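Local coordinates for protein putative secreted lipase (Streptomyces sp. W007, PDB 5H6B) that probably hydrolyses the ester bonds of triacylglycerols, as a secreted, thermostable serine lipase of the alpha/beta-hydrolase class, at residues I43-V48 / I235-R240; D104-S109 / V132-D137. All coordinates share one frame; numbering follows the deposited sequence.

Contact 1: residues I43-V48 / I235-R240; sequences IDNWLV and IGTIDR. With ZN (zinc ion), chain B.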
ATOM      1  N   ILE A  43      -5.786  -7.279   8.742  1.00 35.07           N
ATOM      2  CA  ILE A  43      -5.651  -8.745   8.625  1.00 37.42           C
ATOM      3  C   ILE A  43      -6.014  -9.259   7.233  1.00 37.32           C
ATOM      4  O   ILE A  43      -5.217  -9.944   6.604  1.00 34.78           O
ATOM      5  CB  ILE A  43      -6.496  -9.499   9.683  1.00 38.37           C
ATOM      6  CG1 ILE A  43      -6.126  -9.053  11.101  1.00 42.73           C
ATOM      7  CG2 ILE A  43      -6.362 -11.015   9.529  1.00 37.98           C
ATOM      8  CD1 ILE A  43      -4.642  -8.983  11.381  1.00 43.89           C
ATOM      9  N   ASP A  44      -7.210  -8.919   6.773  1.00 38.50           N
ATOM     10  CA  ASP A  44      -7.804  -9.531   5.573  1.00 41.00           C
ATOM     11  C   ASP A  44      -7.110  -9.192   4.274  1.00 41.18           C
ATOM     12  O   ASP A  44      -7.032 -10.041   3.381  1.00 42.43           O
ATOM     13  CB  ASP A  44      -9.293  -9.162   5.441  1.00 41.82           C
ATOM     14  CG  ASP A  44     -10.144  -9.786   6.524  1.00 42.38           C
ATOM     15  OD1 ASP A  44      -9.805 -10.883   6.995  1.00 44.22           O
ATOM     16  OD2 ASP A  44     -11.157  -9.179   6.915  1.00 47.61           O
ATOM     17  N   ASN A  45      -6.611  -7.963   4.164  1.00 39.69           N
ATOM     18  CA  ASN A  45      -5.877  -7.557   2.964  1.00 39.92           C
ATOM     19  C   ASN A  45      -4.596  -8.397   2.817  1.00 39.10           C
ATOM     20  O   ASN A  45      -4.134  -8.620   1.713  1.00 36.74           O
ATOM     21  CB  ASN A  45      -5.538  -6.060   3.016  1.00 38.53           C
ATOM     22  CG  ASN A  45      -5.401  -5.417   1.622  1.00 39.97           C
ATOM     23  OD1 ASN A  45      -4.809  -5.969   0.688  1.00 41.98           O
ATOM     24  ND2 ASN A  45      -5.925  -4.230   1.496  1.00 36.55           N
ATOM     25  N   TRP A  46      -4.057  -8.881   3.940  1.00 38.57           N
ATOM     26  CA  TRP A  46      -2.697  -9.376   3.998  1.00 37.89           C
ATOM     27  C   TRP A  46      -2.568 -10.848   4.357  1.00 38.67           C
ATOM     28  O   TRP A  46      -1.460 -11.296   4.655  1.00 39.30           O
ATOM     29  CB  TRP A  46      -1.895  -8.502   4.972  1.00 36.17           C
ATOM     30  CG  TRP A  46      -1.998  -7.056   4.625  1.00 35.59           C
ATOM     31  CD1 TRP A  46      -2.438  -6.052   5.431  1.00 34.33           C
ATOM     32  CD2 TRP A  46      -1.668  -6.440   3.363  1.00 35.81           C
ATOM     33  NE1 TRP A  46      -2.399  -4.862   4.764  1.00 34.79           N
ATOM     34  CE2 TRP A  46      -1.942  -5.072   3.488  1.00 34.55           C
ATOM     35  CE3 TRP A  46      -1.156  -6.918   2.150  1.00 37.51           C
ATOM     36  CZ2 TRP A  46      -1.731  -4.172   2.452  1.00 36.66           C
ATOM     37  CZ3 TRP A  46      -0.956  -6.012   1.099  1.00 38.09           C
ATOM     38  CH2 TRP A  46      -1.237  -4.657   1.263  1.00 36.71           C
ATOM     39  N   LEU A  47      -3.663 -11.615   4.274  1.00 38.54           N
ATOM     40  CA  LEU A  47      -3.616 -13.065   4.551  1.00 39.68           C
ATOM     41  C   LEU A  47      -2.648 -13.861   3.654  1.00 40.67           C
ATOM     42  O   LEU A  47      -2.161 -14.903   4.081  1.00 40.10           O
ATOM     43  CB  LEU A  47      -5.006 -13.704   4.478  1.00 39.33           C
ATOM     44  CG  LEU A  47      -5.984 -13.281   5.586  1.00 42.15           C
ATOM     45  CD1 LEU A  47      -7.369 -13.823   5.276  1.00 42.52           C
ATOM     46  CD2 LEU A  47      -5.523 -13.751   6.952  1.00 41.53           C
ATOM     47  N   VAL A  48      -2.377 -13.394   2.431  1.00 37.68           N
ATOM     48  CA  VAL A  48      -1.362 -14.039   1.601  1.00 37.43           C
ATOM     49  C   VAL A  48      -0.009 -13.355   1.779  1.00 36.28           C
ATOM     50  O   VAL A  48       0.965 -14.016   2.121  1.00 37.59           O
ATOM     51  CB  VAL A  48      -1.785 -14.121   0.115  1.00 37.71           C
ATOM     52  CG1 VAL A  48      -0.668 -14.715  -0.738  1.00 33.98           C
ATOM     53  CG2 VAL A  48      -3.055 -14.959  -0.024  1.00 35.26           C
ATOM     54  N   ILE A 235      -4.831  -8.121  -7.356  1.00 32.80           N
ATOM     55  CA  ILE A 235      -3.403  -7.791  -7.415  1.00 32.20           C
ATOM     56  C   ILE A 235      -2.806  -7.502  -6.025  1.00 31.81           C
ATOM     57  O   ILE A 235      -1.672  -7.876  -5.762  1.00 32.15           O
ATOM     58  CB  ILE A 235      -3.103  -6.646  -8.422  1.00 32.46           C
ATOM     59  CG1 ILE A 235      -1.593  -6.533  -8.719  1.00 33.61           C
ATOM     60  CG2 ILE A 235      -3.633  -5.305  -7.945  1.00 34.40           C
ATOM     61  CD1 ILE A 235      -1.273  -5.440  -9.726  1.00 34.55           C
ATOM     62  N   GLY A 236      -3.566  -6.872  -5.136  1.00 31.49           N
ATOM     63  CA  GLY A 236      -3.068  -6.591  -3.785  1.00 32.96           C
ATOM     64  C   GLY A 236      -3.433  -7.557  -2.678  1.00 32.37           C
ATOM     65  O   GLY A 236      -3.029  -7.357  -1.533  1.00 33.39           O
ATOM     66  N   THR A 237      -4.185  -8.598  -3.007  1.00 33.13           N
ATOM     67  CA  THR A 237      -4.673  -9.565  -2.013  1.00 33.67           C
ATOM     68  C   THR A 237      -4.104 -10.974  -2.228  1.00 32.78           C
ATOM     69  O   THR A 237      -3.566 -11.553  -1.299  1.00 33.89           O
ATOM     70  CB  THR A 237      -6.234  -9.599  -1.996  1.00 32.90           C
ATOM     71  OG1 THR A 237      -6.741  -9.733  -3.321  1.00 31.65           O
ATOM     72  CG2 THR A 237      -6.788  -8.336  -1.418  1.00 33.13           C
ATOM     73  N   ILE A 238      -4.200 -11.504  -3.448  1.00 34.58           N
ATOM     74  CA  ILE A 238      -3.881 -12.919  -3.734  1.00 34.73           C
ATOM     75  C   ILE A 238      -2.799 -13.189  -4.791  1.00 36.61           C
ATOM     76  O   ILE A 238      -2.402 -14.333  -5.000  1.00 36.95           O
ATOM     77  CB  ILE A 238      -5.147 -13.662  -4.189  1.00 36.28           C
ATOM     78  CG1 ILE A 238      -5.719 -13.050  -5.468  1.00 37.57           C
ATOM     79  CG2 ILE A 238      -6.198 -13.644  -3.080  1.00 37.75           C
ATOM     80  CD1 ILE A 238      -6.730 -13.946  -6.145  1.00 38.98           C
ATOM     81  N   ASP A 239      -2.328 -12.152  -5.468  1.00 36.47           N
ATOM     82  CA  ASP A 239      -1.458 -12.336  -6.609  1.00 35.52           C
ATOM     83  C   ASP A 239       0.017 -12.515  -6.167  1.00 33.42           C
ATOM     84  O   ASP A 239       0.671 -11.557  -5.795  1.00 31.79           O
ATOM     85  CB  ASP A 239      -1.651 -11.141  -7.548  1.00 38.05           C
ATOM     86  CG  ASP A 239      -1.032 -11.363  -8.890  1.00 38.71           C
ATOM     87  OD1 ASP A 239       0.049 -11.980  -8.911  1.00 39.41           O
ATOM     88  OD2 ASP A 239      -1.620 -10.941  -9.908  1.00 38.70           O
ATOM     89  N   ARG A 240       0.511 -13.752  -6.198  1.00 34.41           N
ATOM     90  CA  ARG A 240       1.903 -14.059  -5.833  1.00 38.34           C
ATOM     91  C   ARG A 240       2.939 -13.513  -6.828  1.00 38.49           C
ATOM     92  O   ARG A 240       4.090 -13.317  -6.456  1.00 36.67           O
ATOM     93  CB  ARG A 240       2.146 -15.563  -5.717  1.00 40.62           C
ATOM     94  CG  ARG A 240       1.705 -16.189  -4.420  1.00 43.96           C
ATOM     95  CD  ARG A 240       0.236 -16.446  -4.435  1.00 47.57           C
ATOM     96  NE  ARG A 240      -0.204 -17.272  -3.308  1.00 52.90           N
ATOM     97  CZ  ARG A 240      -1.475 -17.380  -2.894  1.00 48.15           C
ATOM     98  NH1 ARG A 240      -2.480 -16.708  -3.496  1.00 42.53           N
ATOM     99  NH2 ARG A 240      -1.734 -18.156  -1.847  1.00 45.84           N
TER
HETATM  100 ZN    ZN B 301     -10.955 -11.510   8.701  1.00 76.40          ZN
HETATM  101  O   HOH W   1      -2.599 -10.656   1.042  1.00 32.53           O
HETATM  102  O   HOH W   2      -9.612 -13.729   8.628  1.00 53.44           O
HETATM  103  O   HOH W   3     -10.964 -10.300  10.372  1.00 49.71           O
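Val-48 packs its methyls against the flat guanidinium group of Arg-240. CG1 of Val-48 sits over the centre of one face, 3.5 Å from Arg-240 CZ, and the two side chains cross at about a right angle. The arginine chain reaches this spot by bending at chi2 (81°), which swings it back over its own segment. There NH1 donates to Ile-238 O at 2.8 Å, on a lone pair in the carbonyl plane; this somewhat bent bond helps to hold the group beneath the valine, with the carbonyl oxygen 19° out of the guanidinium plane. Were the arginine replaced by an alanine, Val-48 CG1 would probably lose the flat group it rests on, and Ile-238 O this donor. Val-48 CB also rests 3.4 Å from Thr-237 O.

The two segments belong to the alpha/beta-hydrolase fold: 43-48 lies in the loop between strand 32-35 and helix 49-54, and 235-240 runs from the end of helix 232-237 into helix 240-250, where Asp-239 is the N-cap and bonds Ala-242 N.

Polar bridging goes through a single water, which donates to Asn-45 O (2.6 Å) and to Thr-237 O (2.7 Å) and accepts from Val-48 N, so three backbone groups share it. Deeper in, the indole of Trp-46 brings CZ3 to 3.6 Å from Gly-236 O, while Thr-237 turns its hydroxyl back to Val-233 O in its own helix.

On the far side of the loop, Asp-44 binds a zinc ion through OD1 at 2.1 Å; two waters, one of them at a long distance, and one further atom from outside the two segments complete the ligands found.

Contact 2: residues D104-S109 / V132-D137; sequences DLVGHS and VGIAPD
Val-106 and Val-132 stand side by side and point the same way, with CG2 of Val-106 4.1 Å from CB of Val-132. On the same face, Ile-134 runs at a slant to Val-106: its CG1 lies anti to the carbonyl carbon (chi1 -47°), and the extended chain carries CD1 to 4.0 Å from Val-106 CG1. Helix 240-250 packs on this face through Val-246, which touches both Val-106 and Ile-134. His-108 projects there too. Its ring meets the second strand edge-on, with CD2 3.3 Å from Ile-134 O in the ring plane, and NE2 donates beyond the pair to the carbonyl of His-232.

These are neighbouring parallel strands in the central sheet of an alpha/beta hydrolase, and the first ends in what is probably the nucleophile elbow, with Gly-107, Ser-109 and Gly-111 fitting the GxSxG pattern. Ser-109 has phi 63°, the strained backbone expected there, and its OG is hydrogen-bonded to His-232 NE2, consistent with a Ser-His-Asp triad completed by Asp-200.

Four backbone hydrogen bonds, each 2.8 Å long, join the strands: Val-132 N to Leu-105 O, Gly-107 N to Val-132 O, Ile-134 N to Gly-107 O, and Ser-109 N to Ile-134 O. The last extends the ladder right up to the turn. Past it, Ser-109 CA makes a CH...O contact with Ala-135 O at 3.2 Å.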
ATOM      1  N   ASP A 104      10.273  -0.179   5.848  1.00 46.84           N
ATOM      2  CA  ASP A 104       9.787  -0.229   4.462  1.00 44.00           C
ATOM      3  C   ASP A 104       8.254  -0.347   4.480  1.00 44.35           C
ATOM      4  O   ASP A 104       7.701  -1.050   5.321  1.00 41.93           O
ATOM      5  CB  ASP A 104      10.435  -1.378   3.693  1.00 43.98           C
ATOM      6  CG  ASP A 104      11.909  -1.109   3.366  1.00 47.12           C
ATOM      7  OD1 ASP A 104      12.278   0.051   3.077  1.00 46.38           O
ATOM      8  OD2 ASP A 104      12.718  -2.056   3.389  1.00 48.72           O
ATOM      9  N   LEU A 105       7.584   0.367   3.572  1.00 44.89           N
ATOM     10  CA  LEU A 105       6.121   0.411   3.498  1.00 44.23           C
ATOM     11  C   LEU A 105       5.627  -0.280   2.239  1.00 42.19           C
ATOM     12  O   LEU A 105       6.148  -0.027   1.156  1.00 38.81           O
ATOM     13  CB  LEU A 105       5.621   1.862   3.524  1.00 46.27           C
ATOM     14  CG  LEU A 105       5.314   2.429   4.910  1.00 49.86           C
ATOM     15  CD1 LEU A 105       6.487   2.262   5.852  1.00 53.44           C
ATOM     16  CD2 LEU A 105       4.920   3.891   4.814  1.00 53.51           C
ATOM     17  N   VAL A 106       4.639  -1.167   2.397  1.00 40.38           N
ATOM     18  CA  VAL A 106       3.927  -1.753   1.272  1.00 37.16           C
ATOM     19  C   VAL A 106       2.444  -1.446   1.438  1.00 37.43           C
ATOM     20  O   VAL A 106       1.865  -1.734   2.480  1.00 34.77           O
ATOM     21  CB  VAL A 106       4.124  -3.276   1.153  1.00 35.75           C
ATOM     22  CG1 VAL A 106       3.407  -3.789  -0.096  1.00 34.03           C
ATOM     23  CG2 VAL A 106       5.607  -3.634   1.094  1.00 38.61           C
ATOM     24  N   GLY A 107       1.836  -0.887   0.395  1.00 35.09           N
ATOM     25  CA  GLY A 107       0.440  -0.502   0.441  1.00 34.87           C
ATOM     26  C   GLY A 107      -0.362  -0.855  -0.800  1.00 34.00           C
ATOM     27  O   GLY A 107       0.136  -0.782  -1.920  1.00 35.37           O
ATOM     28  N   HIS A 108      -1.620  -1.212  -0.588  1.00 34.40           N
ATOM     29  CA  HIS A 108      -2.536  -1.574  -1.666  1.00 33.54           C
ATOM     30  C   HIS A 108      -3.549  -0.467  -1.853  1.00 32.61           C
ATOM     31  O   HIS A 108      -4.196  -0.056  -0.877  1.00 29.61           O
ATOM     32  CB  HIS A 108      -3.264  -2.880  -1.314  1.00 33.75           C
ATOM     33  CG  HIS A 108      -4.197  -3.366  -2.386  1.00 34.92           C
ATOM     34  ND1 HIS A 108      -5.237  -4.234  -2.134  1.00 34.83           N
ATOM     35  CD2 HIS A 108      -4.264  -3.079  -3.706  1.00 33.54           C
ATOM     36  CE1 HIS A 108      -5.886  -4.473  -3.257  1.00 34.02           C
ATOM     37  NE2 HIS A 108      -5.318  -3.781  -4.222  1.00 32.18           N
ATOM     38  N   SER A 109      -3.695   0.004  -3.101  1.00 34.45           N
ATOM     39  CA  SER A 109      -4.796   0.904  -3.477  1.00 37.17           C
ATOM     40  C   SER A 109      -4.684   2.216  -2.696  1.00 36.22           C
ATOM     41  O   SER A 109      -3.591   2.790  -2.676  1.00 36.19           O
ATOM     42  CB  SER A 109      -6.144   0.199  -3.273  1.00 37.57           C
ATOM     43  OG  SER A 109      -7.180   0.970  -3.829  1.00 40.79           O
ATOM     44  N   VAL A 132       6.385   0.797  -1.481  1.00 40.19           N
ATOM     45  CA  VAL A 132       5.893  -0.059  -2.540  1.00 36.85           C
ATOM     46  C   VAL A 132       4.386   0.066  -2.574  1.00 36.85           C
ATOM     47  O   VAL A 132       3.713  -0.211  -1.582  1.00 37.25           O
ATOM     48  CB  VAL A 132       6.302  -1.515  -2.292  1.00 37.53           C
ATOM     49  CG1 VAL A 132       5.932  -2.391  -3.479  1.00 37.00           C
ATOM     50  CG2 VAL A 132       7.797  -1.581  -1.990  1.00 37.55           C
ATOM     51  N   GLY A 133       3.874   0.492  -3.728  1.00 37.00           N
ATOM     52  CA  GLY A 133       2.461   0.692  -3.966  1.00 35.93           C
ATOM     53  C   GLY A 133       1.974  -0.369  -4.935  1.00 36.06           C
ATOM     54  O   GLY A 133       2.564  -0.548  -5.995  1.00 34.87           O
ATOM     55  N   ILE A 134       0.900  -1.070  -4.557  1.00 33.31           N
ATOM     56  CA  ILE A 134       0.253  -2.048  -5.400  1.00 33.56           C
ATOM     57  C   ILE A 134      -1.091  -1.439  -5.748  1.00 32.67           C
ATOM     58  O   ILE A 134      -1.875  -1.117  -4.864  1.00 32.67           O
ATOM     59  CB  ILE A 134       0.042  -3.397  -4.675  1.00 33.47           C
ATOM     60  CG1 ILE A 134       1.314  -3.840  -3.956  1.00 32.70           C
ATOM     61  CG2 ILE A 134      -0.385  -4.466  -5.670  1.00 33.79           C
ATOM     62  CD1 ILE A 134       1.156  -5.133  -3.181  1.00 34.44           C
ATOM     63  N   ALA A 135      -1.317  -1.250  -7.039  1.00 32.09           N
ATOM     64  CA  ALA A 135      -2.471  -0.542  -7.564  1.00 33.04           C
ATOM     65  C   ALA A 135      -2.793   0.768  -6.840  1.00 32.14           C
ATOM     66  O   ALA A 135      -3.951   1.045  -6.565  1.00 33.74           O
ATOM     67  CB  ALA A 135      -3.673  -1.469  -7.606  1.00 33.13           C
ATOM     68  N   PRO A 136      -1.772   1.591  -6.537  1.00 34.25           N
ATOM     69  CA  PRO A 136      -2.035   2.798  -5.739  1.00 34.57           C
ATOM     70  C   PRO A 136      -2.732   3.907  -6.545  1.00 36.72           C
ATOM     71  O   PRO A 136      -2.335   4.160  -7.691  1.00 35.21           O
ATOM     72  CB  PRO A 136      -0.636   3.243  -5.348  1.00 34.89           C
ATOM     73  CG  PRO A 136       0.212   2.842  -6.518  1.00 34.67           C
ATOM     74  CD  PRO A 136      -0.384   1.572  -7.044  1.00 36.03           C
ATOM     75  N   ASP A 137      -3.760   4.553  -5.988  1.00 34.19           N
ATOM     76  CA  ASP A 137      -4.385   5.683  -6.705  1.00 34.50           C
ATOM     77  C   ASP A 137      -3.662   6.999  -6.447  1.00 35.05           C
ATOM     78  O   ASP A 137      -4.214   7.933  -5.850  1.00 34.53           O
ATOM     79  CB  ASP A 137      -5.895   5.784  -6.459  1.00 36.14           C
ATOM     80  CG  ASP A 137      -6.282   5.957  -4.978  1.00 37.44           C
ATOM     81  OD1 ASP A 137      -5.543   5.569  -4.039  1.00 35.91           O
ATOM     82  OD2 ASP A 137      -7.388   6.472  -4.779  1.00 37.64           O
TER

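Overall arrangement
Contact 2 lies almost at the centre of the chain and is wholly buried, whereas contact 1 is further out and only partly buried. The inner one joins two adjacent strands by direct backbone bonds with apolar side chains packed on one face; the outer one sets a loop against the junction between helices 232-237 and 240-250, through a shared water, the face of an arginine at the start of the second helix, and the carbonyls of Gly-236 and Thr-237. They meet at His-108: Trp-46 CH2 packs against its CB at 3.7 Å, and Gly-236 CA against its CE1 at 3.6 Å. Helix 232-237, whose last turn contributes to contact 1, also touches Ile-134 through Ile-235.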